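Local coordinates for DNA polymerase beta (Leishmania infantum, PDB 4P4M), which catalyses template-directed addition of deoxyribonucleotides to a DNA strand as a family X polymerase and probably works in base excision repair in the nucleus, at residues E164-L167 with R168-M172; L201-L205 with D206-L210; E212-A215 with A216-V219; E348-D351 with K352-E355. All coordinates share one frame; numbering follows the deposited sequence.

Interaction 1: E164-L167 with R168-M172; sequences ENYL and REKCM
The backbone from Glu164 to Cys171 is regular alpha helix: Arg168 N, Glu169 N, Lys170 N and Cys171 N each bond to the carbonyl four residues back, Cys171 N to Leu167 O at 2.9 Å. Two side-chain pairs with the same spacing lie along it. Glu164 and Arg168 run side by side and point the same way. Their carboxylate and guanidinium planes are 14° apart and stacked, with Glu164 OE2 over one guanidinium face, 3.6 Å from Arg168 NH2. This salt bridge is purely electrostatic, since no N-H points at the oxygen. The directed bonds go elsewhere, from Arg168 NE to Ile181 O and between Glu164 OE1 and Tyr187 OH. Tyr166 and Lys170 form a CH-pi contact. Lys170 CG lies over one ring face, and the bend at chi2 (-38°) brings CE back over the same ring, 3.9 Å from the Tyr166 ring centroid. Lys170 NZ turns away from the ring to Glu169 OE1 at 2.8 Å, a salt bridge on the anti lone pair of that oxygen. Tyr166 also stacks with Tyr232. This helix, 157-175, belongs to the palm: Arg168 and Cys171 pack on strand 179-183, while Tyr166, Leu167 and Lys170 touch Leu227 of helix 219-229.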
ATOM      1  N   GLU A 164      -3.081   6.359  12.927  1.00 16.88           N
ATOM      2  CA  GLU A 164      -3.999   7.212  12.170  1.00 19.18           C
ATOM      3  C   GLU A 164      -3.960   8.668  12.655  1.00 22.67           C
ATOM      4  O   GLU A 164      -3.848   9.602  11.853  1.00 20.85           O
ATOM      5  CB  GLU A 164      -5.432   6.678  12.235  1.00 21.00           C
ATOM      6  CG  GLU A 164      -6.415   7.502  11.402  1.00 23.84           C
ATOM      7  CD  GLU A 164      -7.718   6.758  11.145  1.00 33.63           C
ATOM      8  OE1 GLU A 164      -8.349   6.323  12.126  1.00 31.23           O
ATOM      9  OE2 GLU A 164      -8.089   6.589   9.964  1.00 40.84           O
ATOM     10  N   ASN A 165      -4.074   8.863  13.966  1.00 20.65           N
ATOM     11  CA  ASN A 165      -4.087  10.215  14.527  1.00 24.38           C
ATOM     12  C   ASN A 165      -2.765  10.944  14.287  1.00 23.71           C
ATOM     13  O   ASN A 165      -2.748  12.140  13.984  1.00 20.97           O
ATOM     14  CB  ASN A 165      -4.397  10.186  16.031  1.00 27.90           C
ATOM     15  CG  ASN A 165      -5.799   9.665  16.337  1.00 32.11           C
ATOM     16  OD1 ASN A 165      -6.656   9.591  15.458  1.00 34.19           O
ATOM     17  ND2 ASN A 165      -6.034   9.308  17.592  1.00 34.10           N
ATOM     18  N   TYR A 166      -1.658  10.214  14.423  1.00 21.44           N
ATOM     19  CA  TYR A 166      -0.324  10.777  14.242  1.00 21.97           C
ATOM     20  C   TYR A 166      -0.122  11.251  12.802  1.00 22.76           C
ATOM     21  O   TYR A 166       0.306  12.381  12.567  1.00 22.25           O
ATOM     22  CB  TYR A 166       0.758   9.748  14.615  1.00 22.38           C
ATOM     23  CG  TYR A 166       2.177  10.293  14.607  1.00 22.05           C
ATOM     24  CD1 TYR A 166       2.724  10.881  15.742  1.00 25.89           C
ATOM     25  CD2 TYR A 166       2.966  10.223  13.464  1.00 20.97           C
ATOM     26  CE1 TYR A 166       4.028  11.384  15.736  1.00 26.69           C
ATOM     27  CE2 TYR A 166       4.267  10.718  13.449  1.00 18.51           C
ATOM     28  CZ  TYR A 166       4.786  11.299  14.585  1.00 23.79           C
ATOM     29  OH  TYR A 166       6.073  11.789  14.561  1.00 23.44           O
ATOM     30  N   LEU A 167      -0.421  10.384  11.839  1.00 19.51           N
ATOM     31  CA  LEU A 167      -0.231  10.733  10.427  1.00 20.20           C
ATOM     32  C   LEU A 167      -1.134  11.903  10.014  1.00 18.18           C
ATOM     33  O   LEU A 167      -0.708  12.788   9.254  1.00 20.30           O
ATOM     34  CB  LEU A 167      -0.465   9.512   9.525  1.00 16.79           C
ATOM     35  CG  LEU A 167       0.622   8.419   9.613  1.00 18.31           C
ATOM     36  CD1 LEU A 167       0.152   7.114   8.985  1.00 20.09           C
ATOM     37  CD2 LEU A 167       1.937   8.881   8.972  1.00 18.91           C
ATOM     38  N   ARG A 168      -2.375  11.916  10.512  1.00 17.96           N
ATOM     39  CA  ARG A 168      -3.298  13.023  10.217  1.00 19.94           C
ATOM     40  C   ARG A 168      -2.788  14.359  10.771  1.00 25.20           C
ATOM     41  O   ARG A 168      -2.841  15.404  10.099  1.00 20.00           O
ATOM     42  CB  ARG A 168      -4.709  12.736  10.763  1.00 21.83           C
ATOM     43  CG  ARG A 168      -5.489  11.711   9.950  1.00 30.14           C
ATOM     44  CD  ARG A 168      -6.940  11.591  10.427  1.00 36.93           C
ATOM     45  NE  ARG A 168      -7.752  10.870   9.452  1.00 33.06           N
ATOM     46  CZ  ARG A 168      -8.886  10.245   9.738  1.00 46.71           C
ATOM     47  NH1 ARG A 168      -9.349  10.245  10.986  1.00 40.39           N
ATOM     48  NH2 ARG A 168      -9.554   9.620   8.775  1.00 38.44           N
ATOM     49  N   GLU A 169      -2.315  14.334  12.010  1.00 20.00           N
ATOM     50  CA  GLU A 169      -1.752  15.533  12.605  1.00 22.66           C
ATOM     51  C   GLU A 169      -0.528  16.040  11.835  1.00 21.24           C
ATOM     52  O   GLU A 169      -0.431  17.234  11.553  1.00 22.03           O
ATOM     53  CB  GLU A 169      -1.399  15.309  14.082  1.00 25.47           C
ATOM     54  CG  GLU A 169      -0.763  16.532  14.722  1.00 32.29           C
ATOM     55  CD  GLU A 169      -0.378  16.312  16.176  1.00 51.78           C
ATOM     56  OE1 GLU A 169       0.788  15.935  16.435  1.00 40.93           O
ATOM     57  OE2 GLU A 169      -1.240  16.523  17.056  1.00 53.56           O
ATOM     58  N   LYS A 170       0.407  15.145  11.499  1.00 20.67           N
ATOM     59  CA  LYS A 170       1.636  15.566  10.816  1.00 20.60           C
ATOM     60  C   LYS A 170       1.327  16.043   9.398  1.00 22.07           C
ATOM     61  O   LYS A 170       1.957  16.970   8.900  1.00 21.74           O
ATOM     62  CB  LYS A 170       2.698  14.444  10.784  1.00 18.57           C
ATOM     63  CG  LYS A 170       3.165  13.958  12.165  1.00 17.99           C
ATOM     64  CD  LYS A 170       3.265  15.119  13.149  1.00 22.44           C
ATOM     65  CE  LYS A 170       3.672  14.675  14.542  1.00 30.05           C
ATOM     66  NZ  LYS A 170       3.455  15.801  15.513  1.00 37.29           N
ATOM     67  N   CYS A 171       0.363  15.397   8.746  1.00 19.63           N
ATOM     68  CA  CYS A 171      -0.098  15.856   7.438  1.00 20.05           C
ATOM     69  C   CYS A 171      -0.596  17.315   7.512  1.00 23.45           C
ATOM     70  O   CYS A 171      -0.182  18.171   6.719  1.00 23.03           O
ATOM     71  CB  CYS A 171      -1.186  14.914   6.894  1.00 20.65           C
ATOM     72  SG  CYS A 171      -1.847  15.368   5.236  1.00 21.86           S
ATOM     73  N   MET A 172      -1.466  17.610   8.475  1.00 20.13           N
ATOM     74  CA  MET A 172      -1.952  18.986   8.643  1.00 23.53           C
ATOM     75  C   MET A 172      -0.810  19.976   8.894  1.00 26.71           C
ATOM     76  O   MET A 172      -0.805  21.086   8.341  1.00 22.70           O
ATOM     77  CB  MET A 172      -2.984  19.076   9.777  1.00 23.77           C
ATOM     78  CG  MET A 172      -3.608  20.472   9.963  1.00 24.95           C
ATOM     79  SD  MET A 172      -4.613  21.032   8.550  1.00 29.64           S
ATOM     80  CE  MET A 172      -6.035  19.944   8.638  1.00 33.20           C
TER

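Interaction 2: L201-L205 with D206-L210; sequences LSRTL and DAPPL
Arg203 lays its guanidinium between two apolar side chains, with Ala207 CB over one face and Leu210 CD2 over the opposite face. Leu210 CD2 sits 3.8 Å from Arg203 NH2, offset toward the rim of the group. Leu210 CD1 lies against Arg203 CD, so both methyls of the leucine are used. The edge of the guanidinium does the polar work. Arg203 NH2 donates to Pro208 O at 2.8 Å with an N-H...O angle of 161°, and the donor lies in the carbonyl plane. A water at the same edge accepts from Arg203 NE at 2.6 Å and lies 2.7 Å from Pro208 O. The same carbonyl lies next to both the arginine and the water. The bend at chi3 (70°) of Arg203 turns the guanidinium out of the line of its chain. Two faces and one edge together limit its rotation.

The backbone reverses in a type I beta turn from Thr204 to Ala207. Ala207 N bonds to Thr204 O at 3.2 Å, from above the carbonyl plane. Thr204 OG1 takes a second, weak bond from the same Ala207 N. A second water lies near Thr204 O and, more weakly placed, Ala207 O. The turn follows palm strand 193-203, whose Leu201 packs on helix 157-175 and on strand 179-183. Beyond it, the loop leads on to helix 219-229.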
ATOM      1  N   LEU A 201      -2.944   9.212   0.914  1.00 14.49           N
ATOM      2  CA  LEU A 201      -2.750  10.654   0.985  1.00 13.16           C
ATOM      3  C   LEU A 201      -3.417  11.274  -0.247  1.00 13.63           C
ATOM      4  O   LEU A 201      -3.148  10.857  -1.368  1.00 15.94           O
ATOM      5  CB  LEU A 201      -1.249  10.961   1.006  1.00 15.02           C
ATOM      6  CG  LEU A 201      -0.811  12.425   0.907  1.00 16.84           C
ATOM      7  CD1 LEU A 201      -1.275  13.217   2.138  1.00 17.21           C
ATOM      8  CD2 LEU A 201       0.708  12.518   0.724  1.00 18.76           C
ATOM      9  N   SER A 202      -4.292  12.257  -0.051  1.00 15.48           N
ATOM     10  CA  SER A 202      -4.987  12.856  -1.189  1.00 16.11           C
ATOM     11  C   SER A 202      -5.423  14.297  -0.920  1.00 21.85           C
ATOM     12  O   SER A 202      -5.593  14.696   0.237  1.00 18.90           O
ATOM     13  CB  SER A 202      -6.211  12.013  -1.565  1.00 23.01           C
ATOM     14  OG  SER A 202      -7.188  12.011  -0.524  1.00 18.98           O
ATOM     15  N   ARG A 203      -5.598  15.076  -1.987  1.00 17.83           N
ATOM     16  CA  ARG A 203      -6.131  16.435  -1.852  1.00 16.90           C
ATOM     17  C   ARG A 203      -7.640  16.390  -1.617  1.00 18.43           C
ATOM     18  O   ARG A 203      -8.338  15.526  -2.151  1.00 21.45           O
ATOM     19  CB  ARG A 203      -5.795  17.282  -3.093  1.00 19.35           C
ATOM     20  CG  ARG A 203      -4.296  17.657  -3.190  1.00 20.85           C
ATOM     21  CD  ARG A 203      -3.962  18.322  -4.543  1.00 20.30           C
ATOM     22  NE  ARG A 203      -4.521  19.677  -4.697  1.00 20.25           N
ATOM     23  CZ  ARG A 203      -3.990  20.762  -4.143  1.00 24.13           C
ATOM     24  NH1 ARG A 203      -2.900  20.651  -3.391  1.00 24.29           N
ATOM     25  NH2 ARG A 203      -4.536  21.961  -4.340  1.00 22.56           N
ATOM     26  N   THR A 204      -8.153  17.328  -0.822  1.00 18.67           N
ATOM     27  CA  THR A 204      -9.570  17.328  -0.485  1.00 22.90           C
ATOM     28  C   THR A 204     -10.426  17.849  -1.644  1.00 25.23           C
ATOM     29  O   THR A 204      -9.918  18.477  -2.581  1.00 22.32           O
ATOM     30  CB  THR A 204      -9.858  18.223   0.728  1.00 26.77           C
ATOM     31  OG1 THR A 204      -9.614  19.587   0.362  1.00 27.33           O
ATOM     32  CG2 THR A 204      -8.970  17.833   1.931  1.00 22.81           C
ATOM     33  N   LEU A 205     -11.733  17.612  -1.555  1.00 23.32           N
ATOM     34  CA  LEU A 205     -12.678  18.145  -2.538  1.00 26.11           C
ATOM     35  C   LEU A 205     -12.643  19.668  -2.634  1.00 28.15           C
ATOM     36  O   LEU A 205     -12.874  20.225  -3.702  1.00 29.43           O
ATOM     37  CB  LEU A 205     -14.100  17.661  -2.239  1.00 34.18           C
ATOM     38  CG  LEU A 205     -14.351  16.206  -2.634  1.00 37.29           C
ATOM     39  CD1 LEU A 205     -15.647  15.676  -2.020  1.00 44.98           C
ATOM     40  CD2 LEU A 205     -14.355  16.075  -4.150  1.00 34.55           C
ATOM     41  N   ASP A 206     -12.332  20.338  -1.528  1.00 25.85           N
ATOM     42  CA  ASP A 206     -12.255  21.804  -1.502  1.00 28.28           C
ATOM     43  C   ASP A 206     -10.954  22.404  -2.061  1.00 30.26           C
ATOM     44  O   ASP A 206     -10.916  23.580  -2.395  1.00 30.57           O
ATOM     45  CB  ASP A 206     -12.450  22.327  -0.073  1.00 40.11           C
ATOM     46  CG  ASP A 206     -13.884  22.217   0.400  1.00 64.12           C
ATOM     47  OD1 ASP A 206     -14.784  22.013  -0.447  1.00 55.38           O
ATOM     48  OD2 ASP A 206     -14.107  22.348   1.623  1.00 77.28           O
ATOM     49  N   ALA A 207      -9.888  21.617  -2.136  1.00 23.92           N
ATOM     50  CA  ALA A 207      -8.593  22.131  -2.597  1.00 21.70           C
ATOM     51  C   ALA A 207      -8.656  22.600  -4.049  1.00 24.18           C
ATOM     52  O   ALA A 207      -9.347  21.989  -4.867  1.00 26.08           O
ATOM     53  CB  ALA A 207      -7.505  21.046  -2.437  1.00 22.50           C
ATOM     54  N   PRO A 208      -7.931  23.681  -4.384  1.00 24.26           N
ATOM     55  CA  PRO A 208      -7.996  24.114  -5.788  1.00 30.94           C
ATOM     56  C   PRO A 208      -7.357  23.096  -6.732  1.00 27.50           C
ATOM     57  O   PRO A 208      -6.426  22.391  -6.338  1.00 25.31           O
ATOM     58  CB  PRO A 208      -7.214  25.438  -5.798  1.00 31.93           C
ATOM     59  CG  PRO A 208      -6.450  25.478  -4.519  1.00 35.96           C
ATOM     60  CD  PRO A 208      -7.206  24.637  -3.531  1.00 28.37           C
ATOM     61  N   PRO A 209      -7.875  22.997  -7.964  1.00 28.24           N
ATOM     62  CA  PRO A 209      -7.330  22.064  -8.958  1.00 29.05           C
ATOM     63  C   PRO A 209      -5.922  22.467  -9.384  1.00 26.20           C
ATOM     64  O   PRO A 209      -5.622  23.659  -9.427  1.00 25.36           O
ATOM     65  CB  PRO A 209      -8.284  22.214 -10.152  1.00 36.81           C
ATOM     66  CG  PRO A 209      -9.493  22.924  -9.612  1.00 40.72           C
ATOM     67  CD  PRO A 209      -9.009  23.774  -8.492  1.00 32.99           C
ATOM     68  N   LEU A 210      -5.078  21.482  -9.688  1.00 22.66           N
ATOM     69  CA  LEU A 210      -3.712  21.732 -10.142  1.00 23.54           C
ATOM     70  C   LEU A 210      -3.636  21.609 -11.675  1.00 22.29           C
ATOM     71  O   LEU A 210      -4.556  21.089 -12.305  1.00 23.76           O
ATOM     72  CB  LEU A 210      -2.757  20.723  -9.482  1.00 21.46           C
ATOM     73  CG  LEU A 210      -2.757  20.693  -7.943  1.00 20.36           C
ATOM     74  CD1 LEU A 210      -1.831  19.603  -7.394  1.00 22.05           C
ATOM     75  CD2 LEU A 210      -2.360  22.060  -7.415  1.00 24.03           C
TER
HETATM   76  O   HOH W   1      -6.871  19.759  -5.905  1.00 44.32           O
HETATM   77  O   HOH W   2      -9.027  18.704  -5.439  1.00 30.73           O

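Interaction 3: E212-A215 with A216-V219; sequences EPVA and ATGV
Thr217 folds its side chain back to the carbonyl oxygen of Val214. Its CB is 3.5 Å from Val214 O. From there CG2 also comes to 3.5 Å from Val214 O, and OG1 donates to Val214 O at 2.7 Å, in the carbonyl plane. A chi1 of 68° places OG1 between the backbone N and the carbonyl carbon, which lets it turn back to a residue three positions earlier. Thr217 N bonds to the same oxygen at 3.1 Å, but from above the carbonyl plane. Two donors of one residue therefore hold Val214 O. The hydroxyl oxygen also accepts a weak bond from Val219 N. The backbone bond from Thr217 N belongs to a short 3-10 segment, 214-217, just ahead of palm helix 219-229, with Gly218 at the N-cap position. Its i to i+3 pattern starts at Ala216 N, which bonds to Pro213 O at 2.9 Å, and continues with a weak bond from Gly218 N to Ala215 O. Gly218 takes a positive phi of 74° as the chain enters the helix. On the apolar side, Val214 CG2 meets Val219 CG1 at 4.1 Å. Val214, Ala215 and Val219 all pack on Leu276 of strand 270-277, and Val214 N bonds to the carboxylate of Glu278 (OE2).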
ATOM      1  N   GLU A 212      -1.117  19.974 -13.195  1.00 19.33           N
ATOM      2  CA  GLU A 212      -0.275  18.800 -13.449  1.00 19.11           C
ATOM      3  C   GLU A 212      -0.668  17.707 -12.453  1.00 20.52           C
ATOM      4  O   GLU A 212      -1.343  18.003 -11.461  1.00 19.86           O
ATOM      5  CB  GLU A 212       1.200  19.151 -13.250  1.00 20.55           C
ATOM      6  CG  GLU A 212       1.781  20.139 -14.285  1.00 23.72           C
ATOM      7  CD  GLU A 212       1.929  19.519 -15.673  1.00 26.78           C
ATOM      8  OE1 GLU A 212       2.256  18.315 -15.765  1.00 21.41           O
ATOM      9  OE2 GLU A 212       1.731  20.239 -16.673  1.00 24.90           O
ATOM     10  N   PRO A 213      -0.257  16.449 -12.709  1.00 19.73           N
ATOM     11  CA  PRO A 213      -0.523  15.371 -11.743  1.00 17.63           C
ATOM     12  C   PRO A 213       0.028  15.751 -10.377  1.00 17.86           C
ATOM     13  O   PRO A 213       1.144  16.277 -10.296  1.00 18.71           O
ATOM     14  CB  PRO A 213       0.268  14.182 -12.309  1.00 19.13           C
ATOM     15  CG  PRO A 213       0.296  14.429 -13.805  1.00 18.46           C
ATOM     16  CD  PRO A 213       0.408  15.950 -13.929  1.00 19.98           C
ATOM     17  N   VAL A 214      -0.726  15.476  -9.313  1.00 17.39           N
ATOM     18  CA  VAL A 214      -0.268  15.850  -7.965  1.00 15.18           C
ATOM     19  C   VAL A 214       1.069  15.196  -7.616  1.00 17.52           C
ATOM     20  O   VAL A 214       1.886  15.764  -6.875  1.00 20.41           O
ATOM     21  CB  VAL A 214      -1.344  15.573  -6.868  1.00 17.43           C
ATOM     22  CG1 VAL A 214      -1.615  14.075  -6.725  1.00 16.79           C
ATOM     23  CG2 VAL A 214      -0.906  16.164  -5.514  1.00 18.62           C
ATOM     24  N   ALA A 215       1.318  14.021  -8.178  1.00 16.06           N
ATOM     25  CA  ALA A 215       2.574  13.321  -7.923  1.00 19.44           C
ATOM     26  C   ALA A 215       3.771  14.119  -8.420  1.00 23.80           C
ATOM     27  O   ALA A 215       4.866  13.992  -7.873  1.00 25.18           O
ATOM     28  CB  ALA A 215       2.561  11.921  -8.547  1.00 19.98           C
ATOM     29  N   ALA A 216       3.560  14.965  -9.429  1.00 23.55           N
ATOM     30  CA  ALA A 216       4.663  15.740 -10.006  1.00 22.52           C
ATOM     31  C   ALA A 216       5.128  16.899  -9.119  1.00 29.14           C
ATOM     32  O   ALA A 216       6.179  17.490  -9.364  1.00 27.51           O
ATOM     33  CB  ALA A 216       4.294  16.249 -11.411  1.00 27.01           C
ATOM     34  N   THR A 217       4.351  17.223  -8.091  1.00 23.22           N
ATOM     35  CA  THR A 217       4.712  18.287  -7.150  1.00 26.45           C
ATOM     36  C   THR A 217       5.782  17.862  -6.122  1.00 28.73           C
ATOM     37  O   THR A 217       6.304  18.703  -5.385  1.00 26.74           O
ATOM     38  CB  THR A 217       3.475  18.803  -6.362  1.00 27.64           C
ATOM     39  OG1 THR A 217       2.997  17.776  -5.474  1.00 27.35           O
ATOM     40  CG2 THR A 217       2.356  19.223  -7.303  1.00 29.70           C
ATOM     41  N   GLY A 218       6.098  16.570  -6.070  1.00 24.92           N
ATOM     42  CA  GLY A 218       7.035  16.040  -5.086  1.00 24.29           C
ATOM     43  C   GLY A 218       6.460  15.960  -3.672  1.00 24.37           C
ATOM     44  O   GLY A 218       7.194  15.788  -2.695  1.00 21.36           O
ATOM     45  N   VAL A 219       5.144  16.079  -3.546  1.00 20.53           N
ATOM     46  CA  VAL A 219       4.528  16.148  -2.216  1.00 22.53           C
ATOM     47  C   VAL A 219       4.727  14.882  -1.360  1.00 25.09           C
ATOM     48  O   VAL A 219       4.924  14.973  -0.143  1.00 18.80           O
ATOM     49  CB  VAL A 219       3.021  16.567  -2.264  1.00 26.10           C
ATOM     50  CG1 VAL A 219       2.183  15.513  -2.960  1.00 20.62           C
ATOM     51  CG2 VAL A 219       2.493  16.814  -0.847  1.00 26.15           C
TER

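Interaction 4: E348-D351 with K352-E355; sequences ELED and KRVE
Glu350 OE2 receives Arg353 NE at 2.7 Å, with an N-H...O angle of 163°. The same oxygen has a second, long and weak ion pair with Lys280. The other carboxylate oxygen, Glu350 OE1, accepts from Arg353 NH2 at 2.9 Å. The arginine thus grips the carboxylate side-on, one nitrogen to each oxygen. Both oxygens lie close to the guanidinium plane, but the two flat groups are turned 30° apart. OE1 uses its syn lone pair, while OE2 is met on the syn side and somewhat out of the carboxylate plane. Both chains bend to close this pair: Glu350 at chi2 (63°) and Arg353 at chi3. Arg353 NH1 bonds to Tyr313 O as well, which further limits the rotation of the group.

The salt bridge spans the two ends of a type I beta turn, Glu350 to Arg353. Arg353 N closes that turn on Glu350 O at 3.0 Å. One residue earlier, Lys352 N bonds to Leu349 O at 2.8 Å. Lys352 also curls back along the chain, and its NZ makes a weak bond to Glu348 O. A water bridges Asp351 O and Arg353 O. Arg353 packs on Pro345 and Phe316, and Lys352 and Val354 make backbone bonds to Lys317 and Leu315. The whole is a short helix, 347-350, leaving through a beta turn stapled by an i to i+3 Glu-Arg salt bridge, at the surface of the polymerase thumb.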
ATOM      1  N   GLU A 348      -7.219   8.790 -23.568  1.00 23.29           N
ATOM      2  CA  GLU A 348      -8.067   7.793 -24.218  1.00 26.08           C
ATOM      3  C   GLU A 348      -8.818   6.924 -23.199  1.00 25.91           C
ATOM      4  O   GLU A 348      -9.960   6.509 -23.432  1.00 24.20           O
ATOM      5  CB  GLU A 348      -7.239   6.919 -25.162  1.00 37.38           C
ATOM      6  CG  GLU A 348      -8.077   6.097 -26.126  1.00 57.69           C
ATOM      7  CD  GLU A 348      -7.328   5.758 -27.403  1.00 78.36           C
ATOM      8  OE1 GLU A 348      -6.160   6.182 -27.541  1.00 87.22           O
ATOM      9  OE2 GLU A 348      -7.912   5.072 -28.270  1.00 87.62           O
ATOM     10  N   LEU A 349      -8.178   6.671 -22.064  1.00 23.47           N
ATOM     11  CA  LEU A 349      -8.807   5.921 -20.976  1.00 25.23           C
ATOM     12  C   LEU A 349      -9.672   6.834 -20.098  1.00 27.06           C
ATOM     13  O   LEU A 349     -10.788   6.474 -19.700  1.00 21.29           O
ATOM     14  CB  LEU A 349      -7.731   5.211 -20.153  1.00 24.79           C
ATOM     15  CG  LEU A 349      -8.170   4.342 -18.972  1.00 25.34           C
ATOM     16  CD1 LEU A 349      -9.204   3.291 -19.413  1.00 25.60           C
ATOM     17  CD2 LEU A 349      -6.955   3.659 -18.332  1.00 25.45           C
ATOM     18  N   GLU A 350      -9.175   8.032 -19.812  1.00 23.65           N
ATOM     19  CA  GLU A 350      -9.948   8.995 -19.029  1.00 19.80           C
ATOM     20  C   GLU A 350     -11.315   9.268 -19.665  1.00 20.15           C
ATOM     21  O   GLU A 350     -12.309   9.437 -18.957  1.00 25.03           O
ATOM     22  CB  GLU A 350      -9.147  10.293 -18.823  1.00 27.80           C
ATOM     23  CG  GLU A 350      -9.833  11.353 -17.961  1.00 28.38           C
ATOM     24  CD  GLU A 350     -10.091  10.916 -16.516  1.00 24.72           C
ATOM     25  OE1 GLU A 350      -9.261  10.180 -15.923  1.00 21.66           O
ATOM     26  OE2 GLU A 350     -11.133  11.329 -15.965  1.00 26.35           O
ATOM     27  N   ASP A 351     -11.372   9.287 -20.996  1.00 21.50           N
ATOM     28  CA  ASP A 351     -12.631   9.502 -21.712  1.00 30.61           C
ATOM     29  C   ASP A 351     -13.679   8.427 -21.398  1.00 29.47           C
ATOM     30  O   ASP A 351     -14.882   8.650 -21.583  1.00 27.43           O
ATOM     31  CB  ASP A 351     -12.407   9.540 -23.230  1.00 34.42           C
ATOM     32  CG  ASP A 351     -11.718  10.809 -23.696  1.00 52.15           C
ATOM     33  OD1 ASP A 351     -11.788  11.833 -22.984  1.00 49.68           O
ATOM     34  OD2 ASP A 351     -11.110  10.779 -24.789  1.00 57.59           O
ATOM     35  N   LYS A 352     -13.217   7.263 -20.948  1.00 24.75           N
ATOM     36  CA  LYS A 352     -14.108   6.138 -20.628  1.00 25.82           C
ATOM     37  C   LYS A 352     -14.609   6.154 -19.184  1.00 22.50           C
ATOM     38  O   LYS A 352     -15.410   5.299 -18.795  1.00 20.77           O
ATOM     39  CB  LYS A 352     -13.397   4.802 -20.867  1.00 23.99           C
ATOM     40  CG  LYS A 352     -12.760   4.639 -22.250  1.00 26.15           C
ATOM     41  CD  LYS A 352     -13.807   4.528 -23.331  1.00 32.58           C
ATOM     42  CE  LYS A 352     -13.207   4.004 -24.633  1.00 55.00           C
ATOM     43  NZ  LYS A 352     -12.380   5.039 -25.302  1.00 66.48           N
ATOM     44  N   ARG A 353     -14.140   7.113 -18.386  1.00 18.11           N
ATOM     45  CA  ARG A 353     -14.451   7.118 -16.957  1.00 18.97           C
ATOM     46  C   ARG A 353     -15.945   7.264 -16.671  1.00 21.80           C
ATOM     47  O   ARG A 353     -16.619   8.131 -17.235  1.00 19.47           O
ATOM     48  CB  ARG A 353     -13.692   8.237 -16.216  1.00 20.98           C
ATOM     49  CG  ARG A 353     -14.045   8.305 -14.702  1.00 18.63           C
ATOM     50  CD  ARG A 353     -13.439   9.545 -13.989  1.00 21.75           C
ATOM     51  NE  ARG A 353     -11.976   9.554 -14.063  1.00 20.67           N
ATOM     52  CZ  ARG A 353     -11.175   8.929 -13.205  1.00 24.25           C
ATOM     53  NH1 ARG A 353     -11.690   8.239 -12.193  1.00 18.55           N
ATOM     54  NH2 ARG A 353      -9.857   8.992 -13.359  1.00 20.35           N
ATOM     55  N   VAL A 354     -16.456   6.410 -15.789  1.00 17.86           N
ATOM     56  CA  VAL A 354     -17.762   6.636 -15.183  1.00 18.92           C
ATOM     57  C   VAL A 354     -17.494   7.278 -13.826  1.00 18.47           C
ATOM     58  O   VAL A 354     -16.961   6.630 -12.913  1.00 20.15           O
ATOM     59  CB  VAL A 354     -18.547   5.325 -14.978  1.00 18.52           C
ATOM     60  CG1 VAL A 354     -19.820   5.576 -14.149  1.00 20.17           C
ATOM     61  CG2 VAL A 354     -18.879   4.691 -16.323  1.00 19.58           C
ATOM     62  N   GLU A 355     -17.839   8.556 -13.696  1.00 21.00           N
ATOM     63  CA  GLU A 355     -17.589   9.270 -12.449  1.00 24.95           C
ATOM     64  C   GLU A 355     -18.347   8.646 -11.281  1.00 24.20           C
ATOM     65  O   GLU A 355     -19.522   8.298 -11.411  1.00 23.36           O
ATOM     66  CB  GLU A 355     -17.956  10.750 -12.591  1.00 26.58           C
ATOM     67  CG  GLU A 355     -17.019  11.518 -13.506  1.00 43.71           C
ATOM     68  CD  GLU A 355     -17.415  12.978 -13.640  1.00 66.45           C
ATOM     69  OE1 GLU A 355     -18.046  13.514 -12.697  1.00 45.19           O
ATOM     70  OE2 GLU A 355     -17.103  13.582 -14.690  1.00 75.87           O
TER
HETATM   71  O   HOH W   3     -16.179  10.110 -19.145  1.00 29.02           O

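Overall arrangement
The four contacts come one after another along the chain. Interactions 1, 2 and 3 belong to the palm, and interaction 4 to the thumb. Interaction 1 lies on helix 157-175 and touches interaction 2 where Cys171 SG packs on Leu201 CD1, 3.8 Å away; their centres are 17 Å apart. Interactions 2 and 3 share the connection from strand 193-203 to helix 219-229, with centres 12 Å apart, and Arg203 packs on Val214. Strand 193-203 also carries the magnesium ligands Asp196 and Asp198, so interaction 2 begins at the far end of the strand that reaches the metal site. Interaction 4 stands apart, its centre about 20 Å from that of interaction 2, without touching the others.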